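Tp0751 (Treponema pallidum, PDB 5JK2) probably acts as an adhesin of non-canonical lipocalin fold, mediating attachment to extracellular matrix components and interactions with host cells. Local coordinates at residues P24-Q27 against T28-I32. The protein carries 1 engineered substitution. Sequence-based numbering, arbitrary orientation.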
ATOM      1  N   PRO A  24       2.971  24.724   3.405  1.00 62.60           N
ATOM      2  CA  PRO A  24       1.793  23.858   3.301  1.00 56.29           C
ATOM      3  C   PRO A  24       0.978  23.800   4.592  1.00 57.87           C
ATOM      4  O   PRO A  24       1.388  24.389   5.593  1.00 61.54           O
ATOM      5  CB  PRO A  24       2.401  22.495   2.981  1.00 54.84           C
ATOM      6  CG  PRO A  24       3.713  22.513   3.688  1.00 50.83           C
ATOM      7  CD  PRO A  24       4.193  23.945   3.687  1.00 58.03           C
ATOM      8  N   PRO A  25      -0.170  23.102   4.569  1.00 63.09           N
ATOM      9  CA  PRO A  25      -0.968  22.917   5.786  1.00 59.23           C
ATOM     10  C   PRO A  25      -0.205  22.136   6.851  1.00 60.89           C
ATOM     11  O   PRO A  25       0.846  21.566   6.556  1.00 62.73           O
ATOM     12  CB  PRO A  25      -2.190  22.128   5.300  1.00 59.95           C
ATOM     13  CG  PRO A  25      -2.248  22.358   3.830  1.00 63.74           C
ATOM     14  CD  PRO A  25      -0.829  22.526   3.385  1.00 66.37           C
ATOM     15  N   VAL A  26      -0.735  22.110   8.069  1.00 60.35           N
ATOM     16  CA  VAL A  26      -0.074  21.441   9.182  1.00 63.20           C
ATOM     17  C   VAL A  26       0.137  19.950   8.919  1.00 64.84           C
ATOM     18  O   VAL A  26       1.269  19.466   8.950  1.00 64.40           O
ATOM     19  CB  VAL A  26      -0.877  21.609  10.486  1.00 62.21           C
ATOM     20  CG1 VAL A  26      -0.312  20.713  11.588  1.00 65.42           C
ATOM     21  CG2 VAL A  26      -0.876  23.064  10.926  1.00 70.81           C
ATOM     22  N   GLN A  27      -0.953  19.229   8.677  1.00 63.52           N
ATOM     23  CA  GLN A  27      -0.889  17.782   8.504  1.00 64.12           C
ATOM     24  C   GLN A  27       0.025  17.395   7.343  1.00 61.23           C
ATOM     25  O   GLN A  27       0.674  16.350   7.377  1.00 61.43           O
ATOM     26  CB  GLN A  27      -2.290  17.206   8.284  1.00 65.57           C
ATOM     27  CG  GLN A  27      -2.856  17.423   6.886  1.00 76.65           C
ATOM     28  CD  GLN A  27      -4.253  16.850   6.730  1.00 81.73           C
ATOM     29  OE1 GLN A  27      -5.166  17.193   7.481  1.00 80.35           O
ATOM     30  NE2 GLN A  27      -4.425  15.968   5.752  1.00 81.34           N
ATOM     31  N   THR A  28       0.076  18.240   6.319  1.00 52.30           N
ATOM     32  CA  THR A  28       0.925  17.981   5.165  1.00 53.57           C
ATOM     33  C   THR A  28       2.390  17.967   5.579  1.00 55.80           C
ATOM     34  O   THR A  28       3.153  17.092   5.169  1.00 58.97           O
ATOM     35  CB  THR A  28       0.720  19.034   4.064  1.00 59.67           C
ATOM     36  OG1 THR A  28      -0.667  19.103   3.719  1.00 58.64           O
ATOM     37  CG2 THR A  28       1.537  18.684   2.822  1.00 63.77           C
ATOM     38  N   ALA A  29       2.777  18.945   6.392  1.00 59.12           N
ATOM     39  CA  ALA A  29       4.146  19.037   6.880  1.00 56.81           C
ATOM     40  C   ALA A  29       4.482  17.830   7.744  1.00 54.59           C
ATOM     41  O   ALA A  29       5.603  17.321   7.704  1.00 48.46           O
ATOM     42  CB  ALA A  29       4.343  20.323   7.662  1.00 55.61           C
ATOM     43  N   MET A  30       3.502  17.374   8.520  1.00 58.97           N
ATOM     44  CA  MET A  30       3.686  16.222   9.393  1.00 54.88           C
ATOM     45  C   MET A  30       4.032  14.982   8.583  1.00 50.86           C
ATOM     46  O   MET A  30       4.813  14.145   9.023  1.00 48.84           O
ATOM     47  CB  MET A  30       2.430  15.975  10.230  1.00 54.70           C
ATOM     48  CG  MET A  30       2.145  17.074  11.233  1.00 59.68           C
ATOM     49  SD  MET A  30       3.505  17.300  12.398  1.00 57.65           S
ATOM     50  CE  MET A  30       3.122  18.924  13.051  1.00 72.55           C
ATOM     51  N   ARG A  31       3.451  14.873   7.394  1.00 53.29           N
ATOM     52  CA  ARG A  31       3.770  13.768   6.505  1.00 44.16           C
ATOM     53  C   ARG A  31       5.196  13.910   5.987  1.00 44.18           C
ATOM     54  O   ARG A  31       5.923  12.925   5.869  1.00 48.18           O
ATOM     55  CB  ARG A  31       2.783  13.710   5.341  1.00 48.65           C
ATOM     56  CG  ARG A  31       1.346  13.458   5.769  1.00 56.22           C
ATOM     57  CD  ARG A  31       0.450  13.145   4.584  1.00 52.15           C
ATOM     58  NE  ARG A  31       0.883  11.939   3.884  1.00 41.93           N
ATOM     59  CZ  ARG A  31       0.686  10.701   4.328  1.00 39.73           C
ATOM     60  NH1 ARG A  31       1.120   9.670   3.619  1.00 43.49           N
ATOM     61  NH2 ARG A  31       0.063  10.493   5.482  1.00 40.74           N
ATOM     62  N   ILE A  32       5.594  15.140   5.686  1.00 44.68           N
ATOM     63  CA  ILE A  32       6.947  15.404   5.218  1.00 44.72           C
ATOM     64  C   ILE A  32       7.934  15.219   6.364  1.00 45.39           C
ATOM     65  O   ILE A  32       9.051  14.744   6.163  1.00 53.84           O
ATOM     66  CB  ILE A  32       7.089  16.822   4.647  1.00 49.21           C
ATOM     67  CG1 ILE A  32       6.079  17.049   3.519  1.00 53.07           C
ATOM     68  CG2 ILE A  32       8.506  17.039   4.133  1.00 51.54           C
ATOM     69  CD1 ILE A  32       5.883  18.506   3.155  1.00 52.83           C
TER
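Thr-28 turns its side chain back against the two prolines that lead into helix 26-39, and this is the tightly packed part of the first helical turn. Its OG1 sits over one face of the Pro-25 ring, 3.4 Å from CD and only slightly farther from CG and CB, while CG2 reaches CB of Pro-24 at 3.9 Å. A chi1 of -55° parts the two branches in this way, setting the hydroxyl beside the backbone N and the methyl beside the carbonyl carbon. Pro-25 occupies the N-cap position, where its ring has no hydroxyl or carboxylate to offer the first amides of the helix; its carbonyl instead opens the i to i+4 ladder. Ala-29 N donates to Pro-25 O at 3.3 Å, and Met-30 N to Val-26 O at 3.1 Å. Arg-31 N follows on Gln-27 O at 3.1 Å, and the ladder goes on with Ile-32 N to Thr-28 O.

The Val-26 side is looser. Val-26 and Met-30 run side by side on the surface, one turn apart, and their side chains come closest at CG1 and CE, 4.1 Å apart. The Met-30 chain, bent at chi2 (-59°), brings its terminal methyl back to the valine; nearer its root, Met-30 CG packs 3.4 Å from Val-26 O, so the looseness belongs to the tip. On another side of the helix, Gln-27 and Thr-28 touch His-155 near the C-terminal end of the modelled chain, and the Arg-31 guanidinium uses NH1 to bond the carbonyls of Leu-49 and His-125, joining the helix to loops of the lipocalin-like barrel. Within the turn, the chemistry is mainly backbone hydrogen bonding plus apolar contact: the Thr-28 hydroxyl, covered by proline carbons and without a hydrogen-bonding partner in the model, implies that this residue contributes here through packing rather than polar capping.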